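Local coordinates for protein MmeI (Methylophilus methylotrophus, PDB 5HR4) that is a DNA-binding restriction-modification enzyme that probably methylates adenine at N6, with S-adenosyl-L-methionine as methyl donor, at residues Y234-P239 with A253-N258; T429-N434 with Y444-P449; Y189-L194 with G259-E264. One frame throughout, in Å; residues are numbered along the deposited sequence.

Interaction 1 of 3, residues Y234-P239 with A253-N258; sequences YVLNTP and AFPYIN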
ATOM      1  N   TYR A 234      32.753   6.347  23.467  1.00 30.12           N
ATOM      2  CA  TYR A 234      32.775   6.963  24.786  1.00 29.81           C
ATOM      3  C   TYR A 234      33.203   8.426  24.693  1.00 33.59           C
ATOM      4  O   TYR A 234      32.612   9.287  25.356  1.00 31.15           O
ATOM      5  CB  TYR A 234      33.670   6.178  25.755  1.00 32.02           C
ATOM      6  CG  TYR A 234      34.073   7.010  26.952  1.00 36.59           C
ATOM      7  CD1 TYR A 234      33.221   7.175  28.048  1.00 37.23           C
ATOM      8  CD2 TYR A 234      35.294   7.682  26.966  1.00 38.80           C
ATOM      9  CE1 TYR A 234      33.600   7.982  29.132  1.00 38.99           C
ATOM     10  CE2 TYR A 234      35.676   8.472  28.038  1.00 37.57           C
ATOM     11  CZ  TYR A 234      34.836   8.618  29.116  1.00 37.31           C
ATOM     12  OH  TYR A 234      35.250   9.417  30.157  1.00 42.77           O
ATOM     13  N   VAL A 235      34.209   8.735  23.863  1.00 34.16           N
ATOM     14  CA  VAL A 235      34.652  10.124  23.730  1.00 28.54           C
ATOM     15  C   VAL A 235      33.508  11.007  23.257  1.00 30.05           C
ATOM     16  O   VAL A 235      33.203  12.033  23.877  1.00 31.92           O
ATOM     17  CB  VAL A 235      35.856  10.244  22.780  1.00 29.15           C
ATOM     18  CG1 VAL A 235      36.089  11.720  22.444  1.00 28.14           C
ATOM     19  CG2 VAL A 235      37.091   9.655  23.408  1.00 28.08           C
ATOM     20  N   LEU A 236      32.861  10.632  22.146  1.00 31.02           N
ATOM     21  CA  LEU A 236      31.750  11.416  21.602  1.00 25.97           C
ATOM     22  C   LEU A 236      30.638  11.689  22.620  1.00 32.24           C
ATOM     23  O   LEU A 236      29.737  12.492  22.319  1.00 27.89           O
ATOM     24  CB  LEU A 236      31.155  10.707  20.392  1.00 23.40           C
ATOM     25  CG  LEU A 236      32.066  10.504  19.181  1.00 27.16           C
ATOM     26  CD1 LEU A 236      31.415   9.526  18.220  1.00 26.24           C
ATOM     27  CD2 LEU A 236      32.338  11.839  18.481  1.00 28.07           C
ATOM     28  N   ASN A 237      30.666  11.041  23.801  1.00 27.41           N
ATOM     29  CA  ASN A 237      29.721  11.314  24.881  1.00 27.76           C
ATOM     30  C   ASN A 237      30.352  12.084  26.031  1.00 31.88           C
ATOM     31  O   ASN A 237      29.646  12.419  26.990  1.00 29.58           O
ATOM     32  CB  ASN A 237      29.122  10.015  25.434  1.00 26.86           C
ATOM     33  CG  ASN A 237      27.760  10.230  26.140  1.00 33.02           C
ATOM     34  OD1 ASN A 237      26.919  11.044  25.702  1.00 32.18           O
ATOM     35  ND2 ASN A 237      27.538   9.488  27.232  1.00 21.34           N
ATOM     36  N   THR A 238      31.653  12.372  25.956  1.00 29.21           N
ATOM     37  CA  THR A 238      32.395  12.982  27.050  1.00 31.53           C
ATOM     38  C   THR A 238      32.683  14.432  26.713  1.00 33.54           C
ATOM     39  O   THR A 238      33.453  14.693  25.778  1.00 34.57           O
ATOM     40  CB  THR A 238      33.709  12.243  27.309  1.00 32.44           C
ATOM     41  OG1 THR A 238      33.440  10.899  27.732  1.00 34.50           O
ATOM     42  CG2 THR A 238      34.510  12.969  28.382  1.00 30.24           C
ATOM     43  N   PRO A 239      32.126  15.396  27.440  1.00 34.22           N
ATOM     44  CA  PRO A 239      32.516  16.796  27.226  1.00 31.46           C
ATOM     45  C   PRO A 239      34.018  16.974  27.379  1.00 33.38           C
ATOM     46  O   PRO A 239      34.698  16.188  28.040  1.00 38.09           O
ATOM     47  CB  PRO A 239      31.743  17.558  28.306  1.00 26.15           C
ATOM     48  CG  PRO A 239      31.305  16.523  29.276  1.00 34.74           C
ATOM     49  CD  PRO A 239      31.169  15.240  28.544  1.00 31.46           C
ATOM     50  N   ALA A 253      40.518  14.844  18.921  1.00 30.27           N
ATOM     51  CA  ALA A 253      40.010  15.719  17.875  1.00 35.83           C
ATOM     52  C   ALA A 253      38.512  15.575  17.643  1.00 34.20           C
ATOM     53  O   ALA A 253      37.943  16.387  16.913  1.00 37.92           O
ATOM     54  CB  ALA A 253      40.764  15.467  16.570  1.00 30.23           C
ATOM     55  N   PHE A 254      37.888  14.630  18.216  1.00 33.89           N
ATOM     56  CA  PHE A 254      36.468  14.434  17.937  1.00 30.94           C
ATOM     57  C   PHE A 254      35.619  15.240  18.905  1.00 26.01           C
ATOM     58  O   PHE A 254      35.889  15.249  20.106  1.00 32.34           O
ATOM     59  CB  PHE A 254      36.083  12.960  18.056  1.00 35.02           C
ATOM     60  CG  PHE A 254      36.568  12.120  16.929  1.00 29.15           C
ATOM     61  CD1 PHE A 254      35.765  11.895  15.826  1.00 32.99           C
ATOM     62  CD2 PHE A 254      37.827  11.566  16.961  1.00 30.85           C
ATOM     63  CE1 PHE A 254      36.216  11.124  14.769  1.00 33.45           C
ATOM     64  CE2 PHE A 254      38.283  10.795  15.913  1.00 33.57           C
ATOM     65  CZ  PHE A 254      37.478  10.578  14.811  1.00 34.71           C
ATOM     66  N   PRO A 255      34.575  15.894  18.423  1.00 30.83           N
ATOM     67  CA  PRO A 255      33.791  16.769  19.302  1.00 28.42           C
ATOM     68  C   PRO A 255      32.945  15.956  20.259  1.00 24.21           C
ATOM     69  O   PRO A 255      32.696  14.769  20.050  1.00 31.46           O
ATOM     70  CB  PRO A 255      32.906  17.543  18.321  1.00 22.10           C
ATOM     71  CG  PRO A 255      32.676  16.523  17.184  1.00 23.48           C
ATOM     72  CD  PRO A 255      33.968  15.751  17.078  1.00 30.00           C
ATOM     73  N   TYR A 256      32.467  16.632  21.293  1.00 26.35           N
ATOM     74  CA  TYR A 256      31.413  16.097  22.150  1.00 30.92           C
ATOM     75  C   TYR A 256      30.059  16.179  21.436  1.00 30.27           C
ATOM     76  O   TYR A 256      29.684  17.240  20.910  1.00 31.93           O
ATOM     77  CB  TYR A 256      31.415  16.875  23.473  1.00 25.83           C
ATOM     78  CG  TYR A 256      30.213  16.700  24.381  1.00 33.55           C
ATOM     79  CD1 TYR A 256      29.928  15.473  24.983  1.00 32.81           C
ATOM     80  CD2 TYR A 256      29.379  17.782  24.675  1.00 34.35           C
ATOM     81  CE1 TYR A 256      28.820  15.326  25.829  1.00 34.86           C
ATOM     82  CE2 TYR A 256      28.277  17.645  25.515  1.00 33.94           C
ATOM     83  CZ  TYR A 256      27.997  16.420  26.097  1.00 35.74           C
ATOM     84  OH  TYR A 256      26.885  16.297  26.932  1.00 28.12           O
ATOM     85  N   ILE A 257      29.327  15.058  21.394  1.00 26.14           N
ATOM     86  CA  ILE A 257      28.067  14.973  20.653  1.00 28.72           C
ATOM     87  C   ILE A 257      26.864  14.750  21.585  1.00 31.65           C
ATOM     88  O   ILE A 257      25.844  15.438  21.473  1.00 31.96           O
ATOM     89  CB  ILE A 257      28.141  13.878  19.566  1.00 32.09           C
ATOM     90  CG1 ILE A 257      29.329  14.134  18.644  1.00 30.66           C
ATOM     91  CG2 ILE A 257      26.871  13.849  18.746  1.00 29.50           C
ATOM     92  CD1 ILE A 257      29.029  15.222  17.621  1.00 31.10           C
ATOM     93  N   ASN A 258      26.941  13.746  22.456  1.00 27.44           N
ATOM     94  CA  ASN A 258      25.979  13.475  23.549  1.00 27.01           C
ATOM     95  C   ASN A 258      24.625  13.117  22.958  1.00 30.85           C
ATOM     96  O   ASN A 258      24.548  12.349  21.987  1.00 31.42           O
ATOM     97  CB  ASN A 258      25.899  14.616  24.483  1.00 32.62           C
ATOM     98  CG  ASN A 258      25.084  14.301  25.733  1.00 55.39           C
ATOM     99  OD1 ASN A 258      24.675  15.232  26.440  1.00 77.15           O
ATOM    100  ND2 ASN A 258      24.855  12.988  26.029  1.00 59.45           N
TER

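Interaction 2 of 3, residues T429-N434 with Y444-P449; sequences TDHQMN and YFARIP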
ATOM      1  N   THR A 429      19.072  15.494   9.111  1.00 31.52           N
ATOM      2  CA  THR A 429      18.336  16.528   8.398  1.00 33.90           C
ATOM      3  C   THR A 429      18.476  17.869   9.104  1.00 35.79           C
ATOM      4  O   THR A 429      18.699  18.901   8.456  1.00 36.34           O
ATOM      5  CB  THR A 429      16.864  16.147   8.239  1.00 32.62           C
ATOM      6  OG1 THR A 429      16.756  14.754   7.904  1.00 36.00           O
ATOM      7  CG2 THR A 429      16.266  16.952   7.114  1.00 25.24           C
ATOM      8  N   ASP A 430      18.377  17.871  10.433  1.00 35.29           N
ATOM      9  CA  ASP A 430      18.659  19.080  11.200  1.00 33.65           C
ATOM     10  C   ASP A 430      19.985  19.684  10.782  1.00 34.24           C
ATOM     11  O   ASP A 430      20.047  20.848  10.370  1.00 33.63           O
ATOM     12  CB  ASP A 430      18.673  18.768  12.698  1.00 33.72           C
ATOM     13  CG  ASP A 430      19.008  19.988  13.544  1.00 38.75           C
ATOM     14  OD1 ASP A 430      18.126  20.865  13.675  1.00 39.78           O
ATOM     15  OD2 ASP A 430      20.138  20.068  14.089  1.00 42.18           O
ATOM     16  N   HIS A 431      21.065  18.897  10.848  1.00 32.45           N
ATOM     17  CA  HIS A 431      22.362  19.458  10.485  1.00 30.68           C
ATOM     18  C   HIS A 431      22.412  19.882   9.026  1.00 33.07           C
ATOM     19  O   HIS A 431      23.007  20.914   8.702  1.00 33.25           O
ATOM     20  CB  HIS A 431      23.479  18.478  10.734  1.00 22.00           C
ATOM     21  CG  HIS A 431      24.827  19.094  10.590  1.00 25.57           C
ATOM     22  ND1 HIS A 431      25.236  20.155  11.373  1.00 31.60           N
ATOM     23  CD2 HIS A 431      25.865  18.802   9.772  1.00 26.15           C
ATOM     24  CE1 HIS A 431      26.470  20.489  11.045  1.00 30.46           C
ATOM     25  NE2 HIS A 431      26.872  19.689  10.072  1.00 29.91           N
ATOM     26  N   GLN A 432      21.838  19.077   8.123  1.00 29.84           N
ATOM     27  CA  GLN A 432      21.795  19.476   6.721  1.00 30.11           C
ATOM     28  C   GLN A 432      21.148  20.845   6.560  1.00 33.30           C
ATOM     29  O   GLN A 432      21.662  21.696   5.827  1.00 32.92           O
ATOM     30  CB  GLN A 432      21.054  18.433   5.890  1.00 28.69           C
ATOM     31  CG  GLN A 432      21.982  17.396   5.273  1.00 25.35           C
ATOM     32  CD  GLN A 432      21.224  16.258   4.658  1.00 28.86           C
ATOM     33  OE1 GLN A 432      20.058  16.036   4.989  1.00 30.66           O
ATOM     34  NE2 GLN A 432      21.868  15.533   3.738  1.00 27.04           N
ATOM     35  N   MET A 433      20.047  21.092   7.275  1.00 35.98           N
ATOM     36  CA  MET A 433      19.387  22.386   7.194  1.00 31.11           C
ATOM     37  C   MET A 433      20.189  23.473   7.902  1.00 38.33           C
ATOM     38  O   MET A 433      20.280  24.606   7.403  1.00 43.18           O
ATOM     39  CB  MET A 433      17.976  22.296   7.766  1.00 28.82           C
ATOM     40  CG  MET A 433      17.078  21.376   6.972  1.00 30.51           C
ATOM     41  SD  MET A 433      17.090  21.710   5.186  1.00 37.47           S
ATOM     42  CE  MET A 433      16.559  23.403   5.167  1.00 40.03           C
ATOM     43  N   ASN A 434      20.775  23.165   9.061  1.00 33.28           N
ATOM     44  CA  ASN A 434      21.610  24.166   9.718  1.00 34.54           C
ATOM     45  C   ASN A 434      22.724  24.625   8.787  1.00 35.77           C
ATOM     46  O   ASN A 434      23.048  25.820   8.741  1.00 34.30           O
ATOM     47  CB  ASN A 434      22.186  23.627  11.037  1.00 29.39           C
ATOM     48  CG  ASN A 434      21.104  23.185  11.999  1.00 32.44           C
ATOM     49  OD1 ASN A 434      19.995  23.709  11.981  1.00 32.12           O
ATOM     50  ND2 ASN A 434      21.409  22.188  12.825  1.00 36.65           N
ATOM     51  N   TYR A 444      28.169  30.550  10.691  1.00 47.82           N
ATOM     52  CA  TYR A 444      28.107  29.133  11.025  1.00 42.06           C
ATOM     53  C   TYR A 444      27.158  28.904  12.183  1.00 36.74           C
ATOM     54  O   TYR A 444      27.234  29.583  13.211  1.00 44.93           O
ATOM     55  CB  TYR A 444      29.489  28.600  11.380  1.00 37.13           C
ATOM     56  CG  TYR A 444      29.530  27.094  11.551  1.00 42.31           C
ATOM     57  CD1 TYR A 444      29.739  26.256  10.452  1.00 40.17           C
ATOM     58  CD2 TYR A 444      29.368  26.510  12.807  1.00 36.54           C
ATOM     59  CE1 TYR A 444      29.787  24.892  10.591  1.00 36.34           C
ATOM     60  CE2 TYR A 444      29.413  25.142  12.958  1.00 34.07           C
ATOM     61  CZ  TYR A 444      29.629  24.332  11.848  1.00 40.98           C
ATOM     62  OH  TYR A 444      29.679  22.952  11.996  1.00 42.21           O
ATOM     63  N   PHE A 445      26.273  27.934  12.023  1.00 34.21           N
ATOM     64  CA  PHE A 445      25.315  27.617  13.068  1.00 35.14           C
ATOM     65  C   PHE A 445      25.011  26.129  13.020  1.00 36.82           C
ATOM     66  O   PHE A 445      24.475  25.646  12.015  1.00 34.00           O
ATOM     67  CB  PHE A 445      24.048  28.435  12.891  1.00 33.43           C
ATOM     68  CG  PHE A 445      22.902  27.943  13.700  1.00 37.22           C
ATOM     69  CD1 PHE A 445      22.738  28.359  15.015  1.00 36.95           C
ATOM     70  CD2 PHE A 445      21.970  27.069  13.152  1.00 32.70           C
ATOM     71  CE1 PHE A 445      21.666  27.907  15.764  1.00 35.57           C
ATOM     72  CE2 PHE A 445      20.894  26.618  13.896  1.00 32.19           C
ATOM     73  CZ  PHE A 445      20.742  27.038  15.203  1.00 34.83           C
ATOM     74  N   ALA A 446      25.344  25.413  14.102  1.00 32.81           N
ATOM     75  CA  ALA A 446      25.081  23.984  14.218  1.00 28.23           C
ATOM     76  C   ALA A 446      24.478  23.678  15.583  1.00 33.84           C
ATOM     77  O   ALA A 446      24.720  24.379  16.569  1.00 37.80           O
ATOM     78  CB  ALA A 446      26.347  23.146  14.017  1.00 23.78           C
ATOM     79  N   ARG A 447      23.682  22.614  15.627  1.00 35.53           N
ATOM     80  CA  ARG A 447      23.108  22.146  16.875  1.00 30.28           C
ATOM     81  C   ARG A 447      23.851  20.908  17.366  1.00 33.18           C
ATOM     82  O   ARG A 447      23.270  19.817  17.484  1.00 30.16           O
ATOM     83  CB  ARG A 447      21.611  21.886  16.708  1.00 28.23           C
ATOM     84  CG  ARG A 447      20.804  23.145  16.623  1.00 28.38           C
ATOM     85  CD  ARG A 447      19.442  22.861  16.052  1.00 33.46           C
ATOM     86  NE  ARG A 447      18.464  23.859  16.482  1.00 37.10           N
ATOM     87  CZ  ARG A 447      17.297  24.074  15.879  1.00 38.96           C
ATOM     88  NH1 ARG A 447      16.959  23.368  14.800  1.00 37.77           N
ATOM     89  NH2 ARG A 447      16.465  24.996  16.350  1.00 34.51           N
ATOM     90  N   ILE A 448      25.132  21.095  17.672  1.00 33.12           N
ATOM     91  CA  ILE A 448      25.975  20.079  18.290  1.00 33.75           C
ATOM     92  C   ILE A 448      26.544  20.655  19.579  1.00 34.37           C
ATOM     93  O   ILE A 448      27.096  21.755  19.560  1.00 32.16           O
ATOM     94  CB  ILE A 448      27.122  19.628  17.369  1.00 35.94           C
ATOM     95  CG1 ILE A 448      26.559  19.175  16.012  1.00 30.86           C
ATOM     96  CG2 ILE A 448      27.933  18.515  18.036  1.00 31.70           C
ATOM     97  CD1 ILE A 448      25.652  17.995  16.103  1.00 26.16           C
ATOM     98  N   PRO A 449      26.477  19.938  20.712  1.00 40.01           N
ATOM     99  CA  PRO A 449      25.948  18.591  20.882  1.00 35.44           C
ATOM    100  C   PRO A 449      24.424  18.501  20.765  1.00 36.69           C
ATOM    101  O   PRO A 449      23.700  19.504  20.800  1.00 32.02           O
ATOM    102  CB  PRO A 449      26.410  18.232  22.305  1.00 33.56           C
ATOM    103  CG  PRO A 449      26.441  19.497  22.982  1.00 30.51           C
ATOM    104  CD  PRO A 449      27.016  20.445  21.981  1.00 34.36           C
TER

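Interaction 3 of 3, residues Y189-L194 with G259-E264; sequences YLVRLL and GKLFEE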
ATOM      1  N   TYR A 189      24.472   0.424  17.436  1.00 30.38           N
ATOM      2  CA  TYR A 189      25.836   0.462  16.914  1.00 28.93           C
ATOM      3  C   TYR A 189      25.844   1.021  15.501  1.00 33.46           C
ATOM      4  O   TYR A 189      26.621   1.926  15.176  1.00 36.92           O
ATOM      5  CB  TYR A 189      26.442  -0.938  16.930  1.00 32.14           C
ATOM      6  CG  TYR A 189      27.957  -0.999  16.923  1.00 32.26           C
ATOM      7  CD1 TYR A 189      28.665  -0.964  15.732  1.00 29.57           C
ATOM      8  CD2 TYR A 189      28.673  -1.134  18.110  1.00 24.64           C
ATOM      9  CE1 TYR A 189      30.047  -1.032  15.713  1.00 28.89           C
ATOM     10  CE2 TYR A 189      30.051  -1.198  18.103  1.00 26.22           C
ATOM     11  CZ  TYR A 189      30.742  -1.142  16.904  1.00 29.70           C
ATOM     12  OH  TYR A 189      32.130  -1.218  16.893  1.00 28.31           O
ATOM     13  N   LEU A 190      24.937   0.529  14.658  1.00 33.31           N
ATOM     14  CA  LEU A 190      24.998   0.842  13.236  1.00 30.44           C
ATOM     15  C   LEU A 190      24.551   2.275  12.980  1.00 33.91           C
ATOM     16  O   LEU A 190      25.222   3.045  12.279  1.00 32.56           O
ATOM     17  CB  LEU A 190      24.134  -0.149  12.463  1.00 30.74           C
ATOM     18  CG  LEU A 190      24.476  -0.257  10.977  1.00 43.90           C
ATOM     19  CD1 LEU A 190      25.645  -1.229  10.739  1.00 39.38           C
ATOM     20  CD2 LEU A 190      23.245  -0.645  10.180  1.00 45.45           C
ATOM     21  N   VAL A 191      23.426   2.657  13.573  1.00 33.70           N
ATOM     22  CA  VAL A 191      22.961   4.033  13.493  1.00 29.42           C
ATOM     23  C   VAL A 191      24.001   5.013  14.056  1.00 30.88           C
ATOM     24  O   VAL A 191      24.136   6.137  13.561  1.00 35.02           O
ATOM     25  CB  VAL A 191      21.599   4.110  14.207  1.00 36.17           C
ATOM     26  CG1 VAL A 191      21.643   5.024  15.430  1.00 31.33           C
ATOM     27  CG2 VAL A 191      20.475   4.464  13.223  1.00 32.27           C
ATOM     28  N   ARG A 192      24.779   4.611  15.062  1.00 30.62           N
ATOM     29  CA  ARG A 192      25.912   5.440  15.466  1.00 30.79           C
ATOM     30  C   ARG A 192      26.942   5.570  14.343  1.00 33.69           C
ATOM     31  O   ARG A 192      27.362   6.685  14.007  1.00 32.75           O
ATOM     32  CB  ARG A 192      26.559   4.883  16.729  1.00 33.61           C
ATOM     33  CG  ARG A 192      25.786   5.203  18.004  1.00 33.72           C
ATOM     34  CD  ARG A 192      26.243   4.298  19.139  1.00 30.18           C
ATOM     35  NE  ARG A 192      25.661   4.689  20.414  1.00 29.94           N
ATOM     36  CZ  ARG A 192      26.223   4.442  21.592  1.00 29.93           C
ATOM     37  NH1 ARG A 192      27.389   3.809  21.646  1.00 27.30           N
ATOM     38  NH2 ARG A 192      25.634   4.848  22.711  1.00 29.30           N
ATOM     39  N   LEU A 193      27.372   4.444  13.757  1.00 32.30           N
ATOM     40  CA  LEU A 193      28.278   4.508  12.610  1.00 29.76           C
ATOM     41  C   LEU A 193      27.733   5.414  11.519  1.00 33.05           C
ATOM     42  O   LEU A 193      28.484   6.150  10.865  1.00 33.51           O
ATOM     43  CB  LEU A 193      28.508   3.116  12.042  1.00 29.90           C
ATOM     44  CG  LEU A 193      29.165   2.193  13.048  1.00 32.83           C
ATOM     45  CD1 LEU A 193      29.010   0.772  12.539  1.00 36.20           C
ATOM     46  CD2 LEU A 193      30.615   2.566  13.181  1.00 28.10           C
ATOM     47  N   LEU A 194      26.427   5.350  11.284  1.00 33.27           N
ATOM     48  CA  LEU A 194      25.836   6.178  10.249  1.00 31.85           C
ATOM     49  C   LEU A 194      26.078   7.647  10.543  1.00 32.35           C
ATOM     50  O   LEU A 194      26.440   8.424   9.650  1.00 32.89           O
ATOM     51  CB  LEU A 194      24.348   5.887  10.156  1.00 28.55           C
ATOM     52  CG  LEU A 194      23.623   6.659   9.075  1.00 29.57           C
ATOM     53  CD1 LEU A 194      24.216   6.318   7.718  1.00 28.87           C
ATOM     54  CD2 LEU A 194      22.151   6.308   9.156  1.00 29.71           C
ATOM     55  N   GLY A 259      23.536  13.632  23.533  1.00 32.94           N
ATOM     56  CA  GLY A 259      22.235  13.249  23.022  1.00 38.53           C
ATOM     57  C   GLY A 259      21.904  11.800  23.329  1.00 34.42           C
ATOM     58  O   GLY A 259      22.818  11.007  23.561  1.00 32.01           O
ATOM     59  N   LYS A 260      20.611  11.435  23.323  1.00 38.87           N
ATOM     60  CA  LYS A 260      20.184  10.036  23.451  1.00 36.44           C
ATOM     61  C   LYS A 260      20.966   9.076  22.552  1.00 33.44           C
ATOM     62  O   LYS A 260      20.948   7.863  22.778  1.00 38.96           O
ATOM     63  CB  LYS A 260      18.686   9.940  23.131  1.00 39.95           C
ATOM     64  CG  LYS A 260      17.992   8.660  23.596  1.00 53.17           C
ATOM     65  CD  LYS A 260      16.589   8.581  23.001  1.00 62.51           C
ATOM     66  CE  LYS A 260      16.018   7.175  23.115  1.00 78.86           C
ATOM     67  NZ  LYS A 260      14.716   7.025  22.403  1.00 75.48           N
ATOM     68  N   LEU A 261      21.658   9.590  21.545  1.00 36.59           N
ATOM     69  CA  LEU A 261      22.350   8.741  20.587  1.00 33.20           C
ATOM     70  C   LEU A 261      23.625   8.157  21.153  1.00 27.77           C
ATOM     71  O   LEU A 261      24.014   7.067  20.737  1.00 32.96           O
ATOM     72  CB  LEU A 261      22.659   9.528  19.305  1.00 34.38           C
ATOM     73  CG  LEU A 261      23.561   8.934  18.207  1.00 37.20           C
ATOM     74  CD1 LEU A 261      23.008   7.629  17.665  1.00 31.39           C
ATOM     75  CD2 LEU A 261      23.761   9.928  17.071  1.00 31.74           C
ATOM     76  N   PHE A 262      24.291   8.824  22.098  1.00 27.43           N
ATOM     77  CA  PHE A 262      25.596   8.335  22.545  1.00 29.68           C
ATOM     78  C   PHE A 262      25.655   8.007  24.039  1.00 33.43           C
ATOM     79  O   PHE A 262      26.747   7.703  24.564  1.00 26.88           O
ATOM     80  CB  PHE A 262      26.686   9.340  22.155  1.00 28.28           C
ATOM     81  CG  PHE A 262      27.063   9.250  20.709  1.00 31.72           C
ATOM     82  CD1 PHE A 262      27.909   8.244  20.268  1.00 28.48           C
ATOM     83  CD2 PHE A 262      26.518  10.124  19.773  1.00 31.50           C
ATOM     84  CE1 PHE A 262      28.238   8.124  18.912  1.00 34.24           C
ATOM     85  CE2 PHE A 262      26.838  10.007  18.419  1.00 33.20           C
ATOM     86  CZ  PHE A 262      27.700   9.000  17.988  1.00 31.02           C
ATOM     87  N   GLU A 263      24.508   8.013  24.725  1.00 30.89           N
ATOM     88  CA  GLU A 263      24.525   7.935  26.176  1.00 29.02           C
ATOM     89  C   GLU A 263      24.750   6.520  26.673  1.00 35.04           C
ATOM     90  O   GLU A 263      25.334   6.337  27.747  1.00 41.02           O
ATOM     91  CB  GLU A 263      23.225   8.498  26.739  1.00 30.87           C
ATOM     92  CG  GLU A 263      22.011   7.628  26.596  1.00 41.42           C
ATOM     93  CD  GLU A 263      20.804   8.292  27.242  1.00 54.84           C
ATOM     94  OE1 GLU A 263      21.012   9.344  27.893  1.00 55.53           O
ATOM     95  OE2 GLU A 263      19.662   7.785  27.100  1.00 59.33           O
ATOM     96  N   GLU A 264      24.321   5.502  25.905  1.00 30.91           N
ATOM     97  CA  GLU A 264      24.361   4.150  26.435  1.00 27.82           C
ATOM     98  C   GLU A 264      25.683   3.478  26.100  1.00 30.42           C
ATOM     99  O   GLU A 264      26.065   3.426  24.930  1.00 33.39           O
ATOM    100  CB  GLU A 264      23.223   3.315  25.887  1.00 29.04           C
ATOM    101  CG  GLU A 264      23.233   1.909  26.425  1.00 32.85           C
ATOM    102  CD  GLU A 264      22.169   1.029  25.803  1.00 38.87           C
ATOM    103  OE1 GLU A 264      21.493   1.506  24.864  1.00 41.50           O
ATOM    104  OE2 GLU A 264      22.009  -0.136  26.254  1.00 42.55           O
TER

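Interaction 1 of 3, residues Y234-P239 with A253-N258
Leu236 and Tyr256 are the two bumps of this contact, each set against a bend of the partner chain. Leu236 lies in the type I beta turn Val235 to Thr238 at the C-terminal end of helix 225-235 in the helicase spacer domain; 253-258 is the irregular loop leading to helix 259-262. The CD2 methyl of Leu236 fills a hollow formed by Phe254, Pro255 and Ile257, 3.9 Å from Phe254 CB and 3.8 Å from Ile257 CG1. With CG anti to the carbonyl carbon (chi1 -63°), the isobutyl group is kept clear of Leu236 O, and that oxygen is gripped by two backbone donors, Ile257 N at 2.8 Å and Asn258 N at 3.1 Å. The Tyr256 ring fits the other bend. Pro239 CB stands over its face, 4.2 Å from the ring centroid and 4° off the normal, in a CH-pi contact, while Asn237 O meets the ring edge 3.2 Å from CE1 of Tyr256. Outside the pair, Arg243 bonds to both Phe254 O and Thr238 O, and Phe205 meets the Phe254 ring edge-to-face. Beside the Leu236 carbonyl, Asn258 ND2 makes a weak hydrogen bond of 2.9 Å to Asn237 OD1, the two amide planes turned 51° apart.

Interaction 2 of 3, residues T429-N434 with Y444-P449
Arg447 reaches across Asp430 and Asn434, and these three side chains make the close part of the contact. The arginine chain, extended from CG to NE, crosses in front of the two carboxylate oxygens at about a right angle, close to their plane, and brings NH1 to 3.0 Å from Asp430 OD1. The carboxylate and guanidinium are nearly coplanar (19°) in this salt bridge. Asp430 reaches the loop because its CG stands anti to the backbone N (chi1 178°). Its other oxygen, OD2, takes a bond of 2.8 Å from Asn434 ND2, which comes from above the carboxylate plane. Asn434 CB rests 3.2 Å from Phe445 O, and Asn434 OD1 lies at the edge of the Phe445 ring, 3.6 Å from CE2, with amide and ring planes almost perpendicular.

All this belongs to a beta-alpha-beta crossover of the Rossmann-like methyltransferase domain: helix 416-440 links the adjacent parallel strands 409-413 and 455-458. The segment 444-449 lies in the return loop. Helix 368-388 completes the polar cluster, Tyr374 bonding to Asp430 OD1 and Arg378 to Asn434 OD1, while Arg447 NH2 bonds to Ile404 O. Replacing Asp430 by an alanine would probably leave Arg447 NH1 without its anion, Asn434 ND2 without its acceptor and Tyr374 OH without its partner.

Toward the exposed Tyr444 the packing is looser. His431 presents its ring edge to the loop, CE1 lying 4.0 Å from Ala446 CB, and no hydrogen bond joins it to the loop. Tyr444 OH comes no nearer than 4.2 Å to the same CE1 atom of His431; the hydroxyl is bonded instead to Thr203 OG1.

Interaction 3 of 3, residues Y189-L194 with G259-E264
Arg192 carries the polar side of the contact with Leu261 and Glu264, using its guanidinium edge to hold two backbone carbonyls. NE donates to Leu261 O at 2.9 Å, approaching almost in line with the carbonyl bond (160°), and NH2 of Arg192 donates to Glu264 O at 2.7 Å. A third, weak bond runs from Arg192 NH2 to Leu261 O at 3.4 Å. Both main acceptors are tilted 26° from the guanidinium plane. The extended chain from CG to NE carries the charged group out from helix 183-200 to these oxygens. The carboxylate of Glu264 is turned to another partner, OE1 bonding to His184.

Of the aromatic neighbours, Phe262 places CD1 over one face of the guanidinium, offset toward its rim, while Phe233 of helix 225-235 makes a cation-pi contact with Arg192.

The apolar part is small. Leu261 CD1 touches Val191 CG1 and Arg192 CG, each at 3.7 Å, while Phe262 CE1 lies 3.9 Å from Arg192 CG. Val424 of helix 416-440 packs on both Val191 and Leu261.

The arrangement is that of a buried arginine pinning a short, weakly bonded helical turn, about 259-262, to a long helix of the helicase spacer domain.

In the fold
Along the chain, interaction 1 is nested inside the loop closed by interaction 3, both in the helicase spacer domain; interaction 2 follows in the methyltransferase domain. Centres of interactions 1 and 3 are about 12 Å apart, and they touch where Leu236, Asn237 and Ile257 pack on Phe262. Interaction 1 also touches interaction 2, about 16 Å away between centres, through Tyr256 and Ile257 against Ile448 and Pro449. Interactions 2 and 3 do not touch, their nearest atoms being about 6 Å apart, yet helix 416-440 serves both, since Val424 packs on interaction 3. The loop 253-258 and helix 416-440 thus join the spacer to the methyltransferase domain.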